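Keto/oxoacid ferredoxin oxidoreductase, gamma subunit (PDB 3ON3) probably serves as the gamma subunit of a ferredoxin-linked oxidoreductase that acts on the oxo group of 2-oxoacids. Local coordinates at residues 29-41 against 52-64. Residues are numbered along the deposited sequence; the frame is centred on the assembly and turned at random.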
ATOM      1  N   ALA B  29      -4.521  10.570   7.887  1.00 36.65           N
ATOM      2  CA  ALA B  29      -5.769  10.569   8.634  1.00 36.83           C
ATOM      3  C   ALA B  29      -5.663   9.931  10.018  1.00 36.12           C
ATOM      4  O   ALA B  29      -6.214  10.445  10.982  1.00 39.83           O
ATOM      5  CB  ALA B  29      -6.862   9.879   7.830  1.00 42.83           C
ATOM      6  N   SER B  30      -4.984   8.796  10.113  1.00 38.69           N
ATOM      7  CA  SER B  30      -5.056   7.988  11.330  1.00 43.16           C
ATOM      8  C   SER B  30      -3.893   8.259  12.277  1.00 47.07           C
ATOM      9  O   SER B  30      -4.095   8.743  13.379  1.00 50.80           O
ATOM     10  CB  SER B  30      -5.117   6.501  10.981  1.00 42.19           C
ATOM     11  OG  SER B  30      -4.101   6.188  10.048  1.00 46.63           O
ATOM     12  N   ILE B  31      -2.681   7.944  11.836  1.00 42.95           N
ATOM     13  CA  ILE B  31      -1.488   8.232  12.618  1.00 44.06           C
ATOM     14  C   ILE B  31      -1.426   9.692  13.046  1.00 49.36           C
ATOM     15  O   ILE B  31      -1.192   9.974  14.221  1.00 50.61           O
ATOM     16  CB  ILE B  31      -0.209   7.927  11.827  1.00 50.05           C
ATOM     17  CG1 ILE B  31      -0.210   6.474  11.355  1.00 52.80           C
ATOM     18  CG2 ILE B  31       1.013   8.210  12.687  1.00 49.66           C
ATOM     19  CD1 ILE B  31       0.961   6.131  10.472  1.00 54.59           C
ATOM     20  N   TYR B  32      -1.640  10.617  12.102  1.00 43.31           N
ATOM     21  CA  TYR B  32      -1.471  12.047  12.400  1.00 43.43           C
ATOM     22  C   TYR B  32      -2.747  12.798  12.715  1.00 43.70           C
ATOM     23  O   TYR B  32      -2.769  13.589  13.636  1.00 44.72           O
ATOM     24  CB  TYR B  32      -0.636  12.758  11.332  1.00 38.61           C
ATOM     25  CG  TYR B  32       0.682  12.060  11.161  1.00 42.94           C
ATOM     26  CD1 TYR B  32       1.689  12.179  12.125  1.00 47.22           C
ATOM     27  CD2 TYR B  32       0.907  11.238  10.076  1.00 42.77           C
ATOM     28  CE1 TYR B  32       2.894  11.512  11.987  1.00 49.47           C
ATOM     29  CE2 TYR B  32       2.098  10.557   9.930  1.00 53.64           C
ATOM     30  CZ  TYR B  32       3.091  10.695  10.880  1.00 60.06           C
ATOM     31  OH  TYR B  32       4.270  10.005  10.705  1.00 63.03           O
ATOM     32  N   ASP B  33      -3.828  12.538  11.997  1.00 51.81           N
ATOM     33  CA  ASP B  33      -5.044  13.312  12.256  1.00 48.83           C
ATOM     34  C   ASP B  33      -5.988  12.690  13.278  1.00 52.29           C
ATOM     35  O   ASP B  33      -6.976  13.309  13.652  1.00 56.67           O
ATOM     36  CB  ASP B  33      -5.776  13.666  10.960  1.00 44.06           C
ATOM     37  CG  ASP B  33      -5.754  15.166  10.680  1.00 58.08           C
ATOM     38  OD1 ASP B  33      -5.106  15.898  11.458  1.00 59.15           O
ATOM     39  OD2 ASP B  33      -6.376  15.615   9.695  1.00 62.88           O
ATOM     40  N   GLY B  34      -5.675  11.477  13.736  1.00 49.88           N
ATOM     41  CA  GLY B  34      -6.463  10.830  14.768  1.00 37.80           C
ATOM     42  C   GLY B  34      -7.745  10.172  14.275  1.00 43.22           C
ATOM     43  O   GLY B  34      -8.607   9.780  15.060  1.00 45.89           O
ATOM     44  N   LYS B  35      -7.891  10.049  12.968  1.00 35.74           N
ATOM     45  CA  LYS B  35      -9.072   9.368  12.446  1.00 46.52           C
ATOM     46  C   LYS B  35      -8.800   7.880  12.183  1.00 49.75           C
ATOM     47  O   LYS B  35      -7.716   7.369  12.482  1.00 51.53           O
ATOM     48  CB  LYS B  35      -9.588  10.075  11.186  1.00 47.01           C
ATOM     49  CG  LYS B  35      -9.909  11.545  11.413  1.00 46.43           C
ATOM     50  CD  LYS B  35     -10.213  12.281  10.110  1.00 57.10           C
ATOM     51  CE  LYS B  35     -10.679  13.719  10.382  1.00 67.23           C
ATOM     52  NZ  LYS B  35     -11.145  14.414   9.146  1.00 71.42           N
ATOM     53  N   GLN B  36      -9.798   7.192  11.642  1.00 52.31           N
ATOM     54  CA  GLN B  36      -9.642   5.806  11.229  1.00 57.85           C
ATOM     55  C   GLN B  36      -9.526   5.793   9.716  1.00 53.94           C
ATOM     56  O   GLN B  36     -10.021   6.689   9.049  1.00 48.56           O
ATOM     57  CB  GLN B  36     -10.852   4.978  11.663  1.00 65.54           C
ATOM     58  CG  GLN B  36     -11.308   5.265  13.083  1.00 77.97           C
ATOM     59  CD  GLN B  36     -11.238   4.047  13.973  1.00 84.51           C
ATOM     60  OE1 GLN B  36     -10.371   3.190  13.805  1.00 84.56           O
ATOM     61  NE2 GLN B  36     -12.155   3.963  14.931  1.00 91.92           N
ATOM     62  N   ALA B  37      -8.877   4.778   9.167  1.00 46.21           N
ATOM     63  CA  ALA B  37      -8.733   4.722   7.727  1.00 46.27           C
ATOM     64  C   ALA B  37      -8.412   3.324   7.233  1.00 45.16           C
ATOM     65  O   ALA B  37      -7.792   2.516   7.929  1.00 44.94           O
ATOM     66  CB  ALA B  37      -7.679   5.712   7.245  1.00 42.35           C
ATOM     67  N   VAL B  38      -8.847   3.060   6.013  1.00 41.55           N
ATOM     68  CA  VAL B  38      -8.572   1.802   5.359  1.00 40.38           C
ATOM     69  C   VAL B  38      -8.089   2.112   3.946  1.00 44.62           C
ATOM     70  O   VAL B  38      -8.661   2.944   3.243  1.00 46.35           O
ATOM     71  CB  VAL B  38      -9.812   0.892   5.396  1.00 43.94           C
ATOM     72  CG1 VAL B  38     -10.900   1.432   4.486  1.00 50.17           C
ATOM     73  CG2 VAL B  38      -9.447  -0.559   5.056  1.00 50.60           C
ATOM     74  N   GLN B  39      -6.988   1.489   3.557  1.00 47.66           N
ATOM     75  CA  GLN B  39      -6.422   1.700   2.227  1.00 46.85           C
ATOM     76  C   GLN B  39      -6.338   0.345   1.515  1.00 44.07           C
ATOM     77  O   GLN B  39      -5.992  -0.654   2.130  1.00 39.53           O
ATOM     78  CB  GLN B  39      -5.039   2.335   2.347  1.00 35.78           C
ATOM     79  CG  GLN B  39      -4.493   2.898   1.058  1.00 42.19           C
ATOM     80  CD  GLN B  39      -4.030   1.816   0.099  1.00 45.70           C
ATOM     81  OE1 GLN B  39      -3.413   0.827   0.507  1.00 46.05           O
ATOM     82  NE2 GLN B  39      -4.315   2.005  -1.185  1.00 43.96           N
ATOM     83  N   SER B  40      -6.656   0.304   0.230  1.00 42.60           N
ATOM     84  CA  SER B  40      -6.717  -0.978  -0.472  1.00 46.53           C
ATOM     85  C   SER B  40      -6.732  -0.822  -1.980  1.00 41.12           C
ATOM     86  O   SER B  40      -7.077   0.233  -2.494  1.00 42.51           O
ATOM     87  CB  SER B  40      -7.964  -1.755  -0.059  1.00 53.35           C
ATOM     88  OG  SER B  40      -9.125  -1.145  -0.591  1.00 55.56           O
ATOM     89  N   GLN B  41      -6.359  -1.893  -2.673  1.00 48.38           N
ATOM     90  CA  GLN B  41      -6.419  -1.960  -4.129  1.00 56.38           C
ATOM     91  C   GLN B  41      -6.835  -3.353  -4.565  1.00 59.10           C
ATOM     92  O   GLN B  41      -6.394  -4.353  -3.985  1.00 62.78           O
ATOM     93  CB  GLN B  41      -5.071  -1.614  -4.766  1.00 57.67           C
ATOM     94  CG  GLN B  41      -3.883  -1.897  -3.870  1.00 59.20           C
ATOM     95  CD  GLN B  41      -3.675  -0.793  -2.844  1.00 61.15           C
ATOM     96  OE1 GLN B  41      -3.799   0.389  -3.165  1.00 54.49           O
ATOM     97  NE2 GLN B  41      -3.351  -1.174  -1.610  1.00 61.68           N
ATOM     98  N   SER B  52      -5.919   1.968 -13.580  1.00 80.15           N
ATOM     99  CA  SER B  52      -5.917   1.298 -12.289  1.00 73.00           C
ATOM    100  C   SER B  52      -6.217   2.284 -11.175  1.00 56.83           C
ATOM    101  O   SER B  52      -6.131   3.492 -11.379  1.00 57.16           O
ATOM    102  CB  SER B  52      -4.569   0.616 -12.077  1.00 70.20           C
ATOM    103  OG  SER B  52      -4.147   0.035 -13.300  1.00 68.55           O
ATOM    104  N   LYS B  53      -6.585   1.772 -10.006  1.00 49.19           N
ATOM    105  CA  LYS B  53      -6.925   2.642  -8.886  1.00 55.48           C
ATOM    106  C   LYS B  53      -6.537   2.031  -7.554  1.00 61.89           C
ATOM    107  O   LYS B  53      -6.433   0.801  -7.415  1.00 66.21           O
ATOM    108  CB  LYS B  53      -8.424   2.933  -8.853  1.00 54.86           C
ATOM    109  CG  LYS B  53      -9.270   1.694  -8.559  1.00 53.74           C
ATOM    110  CD  LYS B  53     -10.680   2.064  -8.158  1.00 63.02           C
ATOM    111  CE  LYS B  53     -11.468   0.826  -7.770  1.00 68.13           C
ATOM    112  NZ  LYS B  53     -10.827   0.139  -6.623  1.00 71.38           N
ATOM    113  N   SER B  54      -6.330   2.910  -6.578  1.00 50.32           N
ATOM    114  CA  SER B  54      -6.238   2.520  -5.182  1.00 50.80           C
ATOM    115  C   SER B  54      -7.271   3.354  -4.419  1.00 49.15           C
ATOM    116  O   SER B  54      -7.654   4.443  -4.863  1.00 51.24           O
ATOM    117  CB  SER B  54      -4.824   2.741  -4.646  1.00 50.92           C
ATOM    118  OG  SER B  54      -4.648   4.078  -4.202  1.00 64.73           O
ATOM    119  N   GLU B  55      -7.759   2.835  -3.303  1.00 43.92           N
ATOM    120  CA  GLU B  55      -8.839   3.505  -2.587  1.00 50.58           C
ATOM    121  C   GLU B  55      -8.458   3.844  -1.158  1.00 45.05           C
ATOM    122  O   GLU B  55      -7.635   3.157  -0.543  1.00 44.64           O
ATOM    123  CB  GLU B  55     -10.095   2.640  -2.559  1.00 58.48           C
ATOM    124  CG  GLU B  55     -10.754   2.437  -3.901  1.00 77.74           C
ATOM    125  CD  GLU B  55     -12.031   1.636  -3.778  1.00 97.65           C
ATOM    126  OE1 GLU B  55     -12.481   1.421  -2.629  1.00102.54           O
ATOM    127  OE2 GLU B  55     -12.585   1.225  -4.820  1.00105.75           O
ATOM    128  N   VAL B  56      -9.059   4.905  -0.634  1.00 37.22           N
ATOM    129  CA  VAL B  56      -8.935   5.198   0.784  1.00 41.77           C
ATOM    130  C   VAL B  56     -10.277   5.657   1.342  1.00 41.77           C
ATOM    131  O   VAL B  56     -10.991   6.454   0.730  1.00 38.76           O
ATOM    132  CB  VAL B  56      -7.778   6.204   1.109  1.00 42.88           C
ATOM    133  CG1 VAL B  56      -7.912   7.472   0.290  1.00 56.70           C
ATOM    134  CG2 VAL B  56      -7.741   6.530   2.612  1.00 37.23           C
ATOM    135  N   ILE B  57     -10.620   5.120   2.499  1.00 36.48           N
ATOM    136  CA  ILE B  57     -11.847   5.483   3.172  1.00 44.75           C
ATOM    137  C   ILE B  57     -11.467   5.947   4.560  1.00 46.56           C
ATOM    138  O   ILE B  57     -10.764   5.242   5.289  1.00 47.19           O
ATOM    139  CB  ILE B  57     -12.822   4.296   3.286  1.00 50.22           C
ATOM    140  CG1 ILE B  57     -13.049   3.631   1.916  1.00 37.88           C
ATOM    141  CG2 ILE B  57     -14.137   4.759   3.906  1.00 55.70           C
ATOM    142  CD1 ILE B  57     -13.687   2.246   2.017  1.00 45.81           C
ATOM    143  N   ILE B  58     -11.916   7.148   4.903  1.00 39.67           N
ATOM    144  CA  ILE B  58     -11.564   7.792   6.161  1.00 38.71           C
ATOM    145  C   ILE B  58     -12.842   8.093   6.909  1.00 44.00           C
ATOM    146  O   ILE B  58     -13.876   8.378   6.306  1.00 47.96           O
ATOM    147  CB  ILE B  58     -10.775   9.092   5.879  1.00 43.96           C
ATOM    148  CG1 ILE B  58      -9.408   8.752   5.275  1.00 35.58           C
ATOM    149  CG2 ILE B  58     -10.655   9.978   7.126  1.00 41.57           C
ATOM    150  CD1 ILE B  58      -8.788   9.914   4.525  1.00 39.21           C
ATOM    151  N   SER B  59     -12.789   8.022   8.227  1.00 48.33           N
ATOM    152  CA  SER B  59     -13.965   8.348   9.009  1.00 52.72           C
ATOM    153  C   SER B  59     -13.618   8.647  10.457  1.00 60.96           C
ATOM    154  O   SER B  59     -12.612   8.150  10.994  1.00 50.33           O
ATOM    155  CB  SER B  59     -14.985   7.217   8.923  1.00 56.24           C
ATOM    156  OG  SER B  59     -16.179   7.580   9.577  1.00 63.97           O
ATOM    157  N   ASP B  60     -14.444   9.484  11.076  1.00 64.83           N
ATOM    158  CA  ASP B  60     -14.323   9.766  12.497  1.00 76.06           C
ATOM    159  C   ASP B  60     -14.577   8.495  13.298  1.00 78.60           C
ATOM    160  O   ASP B  60     -14.104   8.352  14.429  1.00 78.96           O
ATOM    161  CB  ASP B  60     -15.307  10.860  12.911  1.00 86.29           C
ATOM    162  CG  ASP B  60     -14.803  12.249  12.583  1.00 94.76           C
ATOM    163  OD1 ASP B  60     -13.671  12.582  12.995  1.00 99.60           O
ATOM    164  OD2 ASP B  60     -15.538  13.013  11.923  1.00 98.19           O
ATOM    165  N   GLY B  61     -15.323   7.570  12.704  1.00 74.40           N
ATOM    166  CA  GLY B  61     -15.581   6.293  13.336  1.00 75.22           C
ATOM    167  C   GLY B  61     -14.955   5.128  12.593  1.00 71.63           C
ATOM    168  O   GLY B  61     -13.972   5.298  11.863  1.00 55.92           O
ATOM    169  N   PRO B  62     -15.525   3.929  12.785  1.00 80.26           N
ATOM    170  CA  PRO B  62     -15.127   2.685  12.121  1.00 80.36           C
ATOM    171  C   PRO B  62     -15.198   2.799  10.603  1.00 79.21           C
ATOM    172  O   PRO B  62     -16.075   3.480  10.067  1.00 77.94           O
ATOM    173  CB  PRO B  62     -16.169   1.683  12.622  1.00 85.42           C
ATOM    174  CG  PRO B  62     -16.589   2.216  13.946  1.00 87.00           C
ATOM    175  CD  PRO B  62     -16.590   3.705  13.778  1.00 86.69           C
ATOM    176  N   VAL B  63     -14.274   2.123   9.924  1.00 78.41           N
ATOM    177  CA  VAL B  63     -14.143   2.210   8.475  1.00 79.33           C
ATOM    178  C   VAL B  63     -13.836   0.830   7.882  1.00 85.97           C
ATOM    179  O   VAL B  63     -12.791   0.628   7.263  1.00 91.51           O
ATOM    180  CB  VAL B  63     -13.010   3.196   8.089  1.00 67.05           C
ATOM    181  CG1 VAL B  63     -13.014   3.457   6.608  1.00 74.14           C
ATOM    182  CG2 VAL B  63     -13.155   4.505   8.831  1.00 62.51           C
ATOM    183  N   ASP B  64     -14.737  -0.126   8.079  1.00 89.01           N
ATOM    184  CA  ASP B  64     -14.522  -1.485   7.581  1.00 93.64           C
ATOM    185  C   ASP B  64     -15.106  -1.707   6.192  1.00 86.45           C
ATOM    186  O   ASP B  64     -16.012  -2.519   6.023  1.00 85.86           O
ATOM    187  CB  ASP B  64     -15.113  -2.515   8.545  1.00104.75           C
ATOM    188  CG  ASP B  64     -14.372  -2.568   9.863  1.00107.84           C
ATOM    189  OD1 ASP B  64     -13.150  -2.304   9.868  1.00106.18           O
ATOM    190  OD2 ASP B  64     -15.012  -2.877  10.890  1.00109.49           O
TER
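V38 and I57 face each other in an antiparallel hydrogen-bonded pair: V38 N to I57 O and I57 N to V38 O are both 3.0 Å. The pairs Q36-S59 and S40-E55 extend this ladder, so strands 36-41 and 52-59 form a beta hairpin. On the V38 face, V38 CG1, set between its backbone N and carbonyl carbon (chi1 70°), lies 3.7 Å from I57 CB and 3.6 Å from V63 CG1, as the chain after strand 52-59 folds back over it. On the A37 face, I58 CG1 meets A29 CB at 3.8 Å, tying strand to helix 18-32. Q39 and Q41 join their amides: Q39 NE2 donates to Q41 OE1 (168° at the hydrogen), and Q41 NE2 returns a bond to Q39 OE1 at 2.9 Å, on a lone pair. S54 CB lies against both Q41 OE1 (3.0 Å) and Q39 NE2. Q39 OE1 also accepts from Q41 NE2 of the second subunit, and Q41 NE2 donates to Q39 OE1 of that subunit. A leucine at Q39, in both copies, would probably leave the Q41 amide without its Q39 partners in either chain and freer to turn. Residues 37-41 pair antiparallel with a second-subunit strand, so these amides add side-chain bonds to a backbone ladder continuing the sheet across the interface.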